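Local structure of DynE8 (Micromonospora chersina, 4AMM) at residues A[83-88]-A[362-367]; A[96-101]-A[341-346]; A[171-176]-A[335-340]. The protein is the acyltransferase domain of an iterative polyketide synthase of enediyne (dynemicin) biosynthesis, and probably loads acyl units for chain extension. One frame throughout, in Å; residues are numbered along the deposited sequence. Where two conformers were deposited one is given.

Contact 1. Residues A[83-88]-A[362-367]; sequences LDAGRG and GRTAVS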
loop_
_atom_site.group_PDB
_atom_site.type_symbol
_atom_site.label_atom_id
_atom_site.label_comp_id
_atom_site.label_asym_id
_atom_site.label_seq_id
_atom_site.Cartn_x
_atom_site.Cartn_y
_atom_site.Cartn_z
ATOM N N LEU A 83 -2.566 0.627 17.763
ATOM C CA LEU A 83 -2.648 0.837 16.330
ATOM C C LEU A 83 -3.301 -0.440 15.790
ATOM O O LEU A 83 -2.584 -1.439 15.718
ATOM C CB LEU A 83 -1.266 1.065 15.724
ATOM C CG LEU A 83 -0.418 2.221 16.327
ATOM C CD1 LEU A 83 0.894 2.232 15.586
ATOM C CD2 LEU A 83 -1.198 3.529 16.148
ATOM N N ASP A 84 -4.590 -0.430 15.544
ATOM C CA ASP A 84 -5.229 -1.662 14.981
ATOM C C ASP A 84 -5.755 -1.301 13.590
ATOM O O ASP A 84 -6.903 -0.906 13.423
ATOM C CB ASP A 84 -6.336 -2.135 15.894
ATOM C CG ASP A 84 -6.823 -3.488 15.462
ATOM O OD1 ASP A 84 -6.568 -3.901 14.266
ATOM O OD2 ASP A 84 -7.504 -4.123 16.311
ATOM N N ALA A 85 -4.868 -1.469 12.624
ATOM C CA ALA A 85 -5.217 -1.146 11.260
ATOM C C ALA A 85 -6.408 -1.960 10.786
ATOM O O ALA A 85 -7.267 -1.433 10.145
ATOM C CB ALA A 85 -4.015 -1.303 10.289
ATOM N N GLY A 86 -6.498 -3.276 11.128
ATOM C CA GLY A 86 -7.625 -4.076 10.676
ATOM C C GLY A 86 -8.951 -3.850 11.295
ATOM O O GLY A 86 -9.990 -4.402 10.883
ATOM N N ARG A 87 -9.002 -2.971 12.294
ATOM C CA ARG A 87 -10.228 -2.506 12.879
ATOM C C ARG A 87 -10.432 -0.968 12.708
ATOM O O ARG A 87 -11.371 -0.444 13.270
ATOM C CB ARG A 87 -10.379 -2.963 14.313
ATOM C CG ARG A 87 -10.406 -4.532 14.467
ATOM C CD ARG A 87 -11.741 -5.075 14.079
ATOM N NE ARG A 87 -11.787 -6.535 14.144
ATOM C CZ ARG A 87 -11.459 -7.348 13.153
ATOM N NH1 ARG A 87 -11.002 -6.947 11.939
ATOM N NH2 ARG A 87 -11.591 -8.692 13.395
ATOM N N GLY A 88 -9.468 -0.338 12.079
ATOM C CA GLY A 88 -9.542 1.128 11.832
ATOM C C GLY A 88 -9.527 1.975 13.114
ATOM O O GLY A 88 -10.200 3.012 13.145
ATOM N N GLY A 362 4.994 -8.364 9.151
ATOM C CA GLY A 362 4.891 -7.979 10.536
ATOM C C GLY A 362 4.822 -6.478 10.760
ATOM O O GLY A 362 4.968 -6.040 11.882
ATOM N N ARG A 363 4.551 -5.723 9.701
ATOM C CA ARG A 363 4.435 -4.254 9.858
ATOM C C ARG A 363 2.941 -3.875 10.034
ATOM O O ARG A 363 2.009 -4.667 9.756
ATOM C CB ARG A 363 5.059 -3.575 8.633
ATOM C CG ARG A 363 6.529 -3.854 8.357
ATOM C CD ARG A 363 7.435 -3.353 9.527
ATOM N NE ARG A 363 7.463 -1.888 9.405
ATOM C CZ ARG A 363 8.264 -1.147 8.606
ATOM N NH1 ARG A 363 9.163 -1.723 7.796
ATOM N NH2 ARG A 363 8.096 0.200 8.603
ATOM N N THR A 364 2.713 -2.675 10.529
ATOM C CA THR A 364 1.337 -2.151 10.670
ATOM C C THR A 364 0.990 -1.253 9.495
ATOM O O THR A 364 1.760 -0.319 9.248
ATOM C CB THR A 364 1.252 -1.285 11.940
ATOM O OG1 THR A 364 1.543 -2.095 13.114
ATOM C CG2 THR A 364 -0.134 -0.611 12.156
ATOM N N ALA A 365 -0.074 -1.587 8.738
ATOM C CA ALA A 365 -0.348 -0.880 7.513
ATOM C C ALA A 365 -1.845 -0.821 7.286
ATOM O O ALA A 365 -2.593 -1.829 7.563
ATOM C CB ALA A 365 0.340 -1.608 6.335
ATOM N N VAL A 366 -2.320 0.238 6.678
ATOM C CA VAL A 366 -3.706 0.418 6.306
ATOM C C VAL A 366 -3.792 1.112 4.977
ATOM O O VAL A 366 -2.876 1.919 4.671
ATOM C CB VAL A 366 -4.424 1.189 7.425
ATOM C CG1 VAL A 366 -3.835 2.533 7.611
ATOM C CG2 VAL A 366 -5.912 1.284 7.182
ATOM N N SER A 367 -4.761 0.838 4.126
ATOM C CA SER A 367 -4.825 1.452 2.808
ATOM C C SER A 367 -5.908 2.500 2.773
ATOM O O SER A 367 -7.050 2.288 3.255
ATOM C CB SER A 367 -5.142 0.353 1.760
ATOM O OG SER A 367 -5.213 0.988 0.488
#
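Ala85 carries this contact, its methyl group set against strand 365-367, an edge strand of the parallel sheet, just where strand 81-84 of the antiparallel sheet gives way to a short 3-10 turn. The apolar contacts come first. Ala85 CB lies 3.8 Å from Val366 CB, and Leu83 CB meets the methyl of Thr364 with 4.1 Å between CB and CG2. Thr364 offers carbon rather than oxygen here because CG2 stands anti to the backbone N (chi1 -62°, measured to OG1), while the hydroxyl sits beside that nitrogen. The second kind of contact is methyl to carbonyl: Ala85 CB comes within 3.1 Å of Ala365 O, a close approach for a carbon and a backbone oxygen, and 3.7 Å from Ala365 C, so the methyl rests on the link between Ala365 and Val366. Within the turn itself, Gly88 N bonds to Ala85 O at 3.1 Å. Around this, Asp84 is salt-bridged to Arg70, and Val366 also packs on Ala380 and Ala384 of helix 376-387. Between 83-88 and 362-367 the chain meets through small aliphatic groups and one carbonyl oxygen, with neither backbone bonds nor paired charges, so the fit probably rests on shape, with Ala85 CB close to both Ala365 O and Val366 CB.

Contact 2. Residues A[96-101]-A[341-346]; sequences PLRVGL and DADLLV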
loop_
_atom_site.group_PDB
_atom_site.type_symbol
_atom_site.label_atom_id
_atom_site.label_comp_id
_atom_site.label_asym_id
_atom_site.label_seq_id
_atom_site.Cartn_x
_atom_site.Cartn_y
_atom_site.Cartn_z
ATOM N N PRO A 96 4.156 12.722 17.599
ATOM C CA PRO A 96 3.803 11.967 16.389
ATOM C C PRO A 96 4.623 10.742 16.245
ATOM O O PRO A 96 5.698 10.594 16.879
ATOM C CB PRO A 96 4.079 12.945 15.278
ATOM C CG PRO A 96 5.218 13.836 15.855
ATOM C CD PRO A 96 4.723 14.042 17.260
ATOM N N LEU A 97 4.069 9.759 15.522
ATOM C CA LEU A 97 4.803 8.592 15.105
ATOM C C LEU A 97 5.382 8.810 13.705
ATOM O O LEU A 97 5.108 9.813 13.076
ATOM C CB LEU A 97 3.837 7.398 15.022
ATOM C CG LEU A 97 3.053 7.205 16.268
ATOM C CD1 LEU A 97 2.334 5.898 16.179
ATOM C CD2 LEU A 97 3.922 7.079 17.461
ATOM N N ARG A 98 6.222 7.913 13.258
ATOM C CA ARG A 98 6.796 7.974 11.906
ATOM C C ARG A 98 5.854 7.223 10.954
ATOM O O ARG A 98 5.557 6.043 11.217
ATOM C CB ARG A 98 8.126 7.261 11.875
ATOM C CG ARG A 98 9.181 8.107 12.615
ATOM C CD ARG A 98 10.558 7.373 12.677
ATOM N NE ARG A 98 11.131 7.259 11.368
ATOM C CZ ARG A 98 11.856 8.199 10.769
ATOM N NH1 ARG A 98 12.099 9.363 11.392
ATOM N NH2 ARG A 98 12.354 8.026 9.557
ATOM N N VAL A 99 5.404 7.917 9.893
ATOM C CA VAL A 99 4.459 7.303 8.915
ATOM C C VAL A 99 5.135 7.213 7.631
ATOM O O VAL A 99 5.704 8.174 7.117
ATOM C CB VAL A 99 3.165 8.161 8.801
ATOM C CG1 VAL A 99 2.254 7.537 7.730
ATOM C CG2 VAL A 99 2.408 8.157 10.135
ATOM N N GLY A 100 5.032 6.010 6.971
ATOM C CA GLY A 100 5.588 5.827 5.624
ATOM C C GLY A 100 4.469 5.597 4.644
ATOM O O GLY A 100 3.427 5.097 5.050
ATOM N N LEU A 101 4.679 5.916 3.380
ATOM C CA LEU A 101 3.719 5.617 2.319
ATOM C C LEU A 101 4.087 4.403 1.487
ATOM O O LEU A 101 5.228 4.150 1.192
ATOM C CB LEU A 101 3.533 6.803 1.371
ATOM C CG LEU A 101 3.267 8.164 2.047
ATOM C CD1 LEU A 101 3.116 9.201 0.952
ATOM C CD2 LEU A 101 1.997 8.077 2.857
ATOM N N ASP A 341 11.699 3.199 7.911
ATOM C CA ASP A 341 11.541 3.075 9.372
ATOM C C ASP A 341 10.289 3.846 9.766
ATOM O O ASP A 341 10.269 5.078 9.721
ATOM C CB ASP A 341 12.800 3.620 10.020
ATOM C CG ASP A 341 12.641 3.839 11.583
ATOM O OD1 ASP A 341 11.756 3.200 12.237
ATOM O OD2 ASP A 341 13.407 4.689 12.129
ATOM N N ALA A 342 9.207 3.120 10.027
ATOM C CA ALA A 342 7.948 3.784 10.222
ATOM C C ALA A 342 7.126 2.929 11.137
ATOM O O ALA A 342 7.040 1.706 10.959
ATOM C CB ALA A 342 7.180 3.976 8.881
ATOM N N ASP A 343 6.500 3.517 12.116
ATOM C CA ASP A 343 5.594 2.828 12.967
ATOM C C ASP A 343 4.286 2.446 12.322
ATOM O O ASP A 343 3.643 1.450 12.710
ATOM C CB ASP A 343 5.256 3.741 14.132
ATOM C CG ASP A 343 6.500 4.272 14.832
ATOM O OD1 ASP A 343 7.227 3.394 15.371
ATOM O OD2 ASP A 343 6.802 5.486 14.807
ATOM N N LEU A 344 3.895 3.205 11.310
ATOM C CA LEU A 344 2.685 2.917 10.628
ATOM C C LEU A 344 2.889 3.226 9.121
ATOM O O LEU A 344 3.567 4.173 8.739
ATOM C CB LEU A 344 1.602 3.753 11.337
ATOM C CG LEU A 344 0.186 3.667 10.875
ATOM C CD1 LEU A 344 -0.629 4.087 12.049
ATOM C CD2 LEU A 344 0.032 4.624 9.686
ATOM N N LEU A 345 2.307 2.384 8.257
ATOM C CA LEU A 345 2.405 2.597 6.812
ATOM C C LEU A 345 1.013 2.868 6.293
ATOM O O LEU A 345 0.051 2.181 6.706
ATOM C CB LEU A 345 2.958 1.316 6.168
ATOM C CG LEU A 345 4.355 1.008 6.612
ATOM C CD1 LEU A 345 4.740 -0.410 6.409
ATOM C CD2 LEU A 345 5.334 1.945 5.914
ATOM N N VAL A 346 0.849 3.784 5.379
ATOM C CA VAL A 346 -0.408 4.056 4.746
ATOM C C VAL A 346 -0.261 3.841 3.262
ATOM O O VAL A 346 0.632 4.419 2.600
ATOM C CB VAL A 346 -0.849 5.560 5.019
ATOM C CG1 VAL A 346 -2.147 5.841 4.229
ATOM C CG2 VAL A 346 -1.076 5.703 6.541
HETATM O O HOH W 1 12.737 5.962 7.253
#
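Two torsions place the carboxylate and guanidinium groups that extend a parallel strand pairing: Asp343 CG lies anti to its carbonyl carbon (chi1 -53°), bringing OD2 to Arg98 N, and the Arg98 chain bends at chi3 (67°), turning NE toward Asp341. Strands 99-103 and 344-347 are neighbours in the parallel sheet of the acyltransferase fold. Gly100 lies at the heart of the ladder, its N donating to Leu344 O and its O accepting from Val346 N, both at 2.9 Å. On one face Val99 CG1 touches Val346 CG2 at 4.0 Å; on the other, Leu345 CD2 lies 3.9 Å from Gly100 CA. Before the strands, Arg98 N gives Asp343 OD2 an almost straight bond of 2.9 Å on the anti lone pair. A leucine in place of Asp343 would probably leave Arg98 N without this acceptor and set the approach to the strand free to shift. Asp341 holds the other end of Arg98 mainly through its backbone: Arg98 NE donates to Asp341 O at 2.9 Å, while Asp341 OD2, well out of the guanidinium plane, adds only charge attraction. One water closes the ring, accepting from Arg98 NH2 at 3.1 Å and from Asp341 N at 3.0 Å.

Contact 3. Residues A[171-176]-A[335-340]; sequences GALGHS and EALGLL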
loop_
_atom_site.group_PDB
_atom_site.type_symbol
_atom_site.label_atom_id
_atom_site.label_comp_id
_atom_site.label_asym_id
_atom_site.label_seq_id
_atom_site.Cartn_x
_atom_site.Cartn_y
_atom_site.Cartn_z
ATOM N N GLY A 171 8.676 9.064 4.291
ATOM C CA GLY A 171 9.271 8.554 3.046
ATOM C C GLY A 171 8.244 7.629 2.453
ATOM O O GLY A 171 7.178 7.454 3.019
ATOM N N ALA A 172 8.590 7.114 1.290
ATOM C CA ALA A 172 7.614 6.287 0.515
ATOM C C ALA A 172 8.401 5.203 -0.153
ATOM O O ALA A 172 9.557 5.289 -0.439
ATOM C CB ALA A 172 6.914 7.104 -0.510
ATOM N N LEU A 173 7.646 4.159 -0.515
ATOM C CA LEU A 173 8.142 3.169 -1.498
ATOM C C LEU A 173 7.002 2.800 -2.412
ATOM O O LEU A 173 5.815 2.911 -2.048
ATOM C CB LEU A 173 8.672 1.913 -0.802
ATOM C CG LEU A 173 7.730 1.003 -0.114
ATOM C CD1 LEU A 173 6.965 0.046 -1.151
ATOM C CD2 LEU A 173 8.500 0.141 0.939
ATOM N N GLY A 174 7.370 2.363 -3.608
ATOM C CA GLY A 174 6.382 1.883 -4.594
ATOM C C GLY A 174 6.792 0.515 -5.104
ATOM O O GLY A 174 7.968 0.269 -5.370
ATOM N N HIS A 175 5.796 -0.380 -5.211
ATOM C CA HIS A 175 6.007 -1.770 -5.724
ATOM C C HIS A 175 5.858 -1.779 -7.231
ATOM O O HIS A 175 4.778 -1.591 -7.759
ATOM C CB HIS A 175 4.924 -2.639 -5.073
ATOM C CG HIS A 175 5.212 -4.118 -5.086
ATOM N ND1 HIS A 175 5.074 -4.876 -6.254
ATOM C CD2 HIS A 175 5.522 -4.987 -4.080
ATOM C CE1 HIS A 175 5.318 -6.142 -5.934
ATOM N NE2 HIS A 175 5.603 -6.240 -4.641
ATOM N N SER A 176 6.992 -2.035 -7.908
ATOM C CA SER A 176 6.973 -2.143 -9.403
ATOM C C SER A 176 6.339 -0.841 -9.961
ATOM O O SER A 176 6.963 0.264 -9.810
ATOM C CB SER A 176 6.286 -3.421 -9.849
ATOM O OG SER A 176 6.507 -3.447 -11.282
ATOM N N GLU A 335 13.403 -5.599 0.871
ATOM C CA GLU A 335 14.525 -4.727 1.252
ATOM C C GLU A 335 14.041 -3.318 1.366
ATOM O O GLU A 335 14.418 -2.576 2.376
ATOM C CB GLU A 335 15.675 -4.818 0.249
ATOM C CG GLU A 335 16.425 -6.132 0.363
ATOM C CD GLU A 335 17.193 -6.463 -0.951
ATOM O OE1 GLU A 335 16.592 -6.692 -2.040
ATOM O OE2 GLU A 335 18.428 -6.565 -0.855
ATOM N N ALA A 336 13.240 -2.779 0.484
ATOM C CA ALA A 336 12.785 -1.427 0.534
ATOM C C ALA A 336 11.937 -1.214 1.792
ATOM O O ALA A 336 12.056 -0.194 2.462
ATOM C CB ALA A 336 11.995 -1.021 -0.758
ATOM N N LEU A 337 11.075 -2.161 2.155
ATOM C CA LEU A 337 10.227 -2.020 3.298
ATOM C C LEU A 337 11.076 -2.003 4.550
ATOM O O LEU A 337 10.764 -1.212 5.476
ATOM C CB LEU A 337 9.177 -3.172 3.341
ATOM C CG LEU A 337 8.211 -3.152 4.498
ATOM C CD1 LEU A 337 7.281 -1.985 4.433
ATOM C CD2 LEU A 337 7.435 -4.537 4.546
ATOM N N GLY A 338 12.111 -2.776 4.587
ATOM C CA GLY A 338 13.007 -2.818 5.750
ATOM C C GLY A 338 13.702 -1.471 5.880
ATOM O O GLY A 338 14.011 -1.079 7.060
ATOM N N LEU A 339 13.941 -0.736 4.810
ATOM C CA LEU A 339 14.619 0.575 4.918
ATOM C C LEU A 339 13.688 1.581 5.501
ATOM O O LEU A 339 14.143 2.538 6.190
ATOM C CB LEU A 339 15.039 1.071 3.528
ATOM C CG LEU A 339 16.258 0.405 2.946
ATOM C CD1 LEU A 339 16.381 1.000 1.540
ATOM C CD2 LEU A 339 17.538 0.727 3.747
ATOM N N LEU A 340 12.403 1.522 5.193
ATOM C CA LEU A 340 11.465 2.552 5.579
ATOM C C LEU A 340 11.154 2.356 7.044
ATOM O O LEU A 340 10.483 1.432 7.423
ATOM C CB LEU A 340 10.238 2.471 4.594
ATOM C CG LEU A 340 9.109 3.468 4.638
ATOM C CD1 LEU A 340 9.564 4.960 4.578
ATOM C CD2 LEU A 340 8.081 3.117 3.525
#
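Strand 171-174 leads into a Gly-His-Ser sequence that fits the nucleophile elbow of an acyltransferase, and this contact is where helix 333-339 covers that strand. Leu173 makes most of the side-chain contacts. Its CD2 methyl rests on the helix backbone, 3.6 Å from Leu337 CA, and also meets the side chains of Ala336 and Leu337, with 4.1 Å from Leu173 CD2 to Ala336 CB. With CG between the backbone N and the carbonyl carbon (chi1 69°), Leu173 directs CD2 at the helix. Leu340, the first residue to leave the helix, uses both its branches: CD2 lies 4.0 Å from Leu173 CD2, while CD1 covers the peptide of Gly171, 3.7 Å from Gly171 C. A side chain on Gly171 would point at that methyl, so the absence of one lets Leu340 lie close. Farther along, Ser176 OG is hydrogen-bonded to His278 NE2 and Arg201 NH2, consistent with a serine-histidine catalytic pair, and His175 NE2 bonds to Asn240. The helix thus adheres to the strand through buried apolar side chains laid on each other and on backbone, with no polar bond between the two segments; Leu337 and Leu340 also touch Leu345, and polar partners gather beyond Leu173.

Overall arrangement
From the N terminus, residues 83-88 come first and 96-101 soon after, followed by 171-176; the return partners then appear as 335-340, 341-346 and 362-367. The contacts are therefore nested: contact 3 lies inside the loop closed by contact 2, which lies inside that of contact 1. All three reach the parallel sheet. Contact 2 pairs two of its strands, contact 3 lays a helix over the next strand, and contact 1 sets the end of strand 81-84 of the antiparallel sheet against the parallel sheet's edge strand 365-367. Leu101 bonds to Gly171 and Leu173, joining contacts 2 and 3, while Thr364 O bonds to Leu345 N. Arg363 links all three, donating to Leu337, Leu340 and Ala342 carbonyl oxygens.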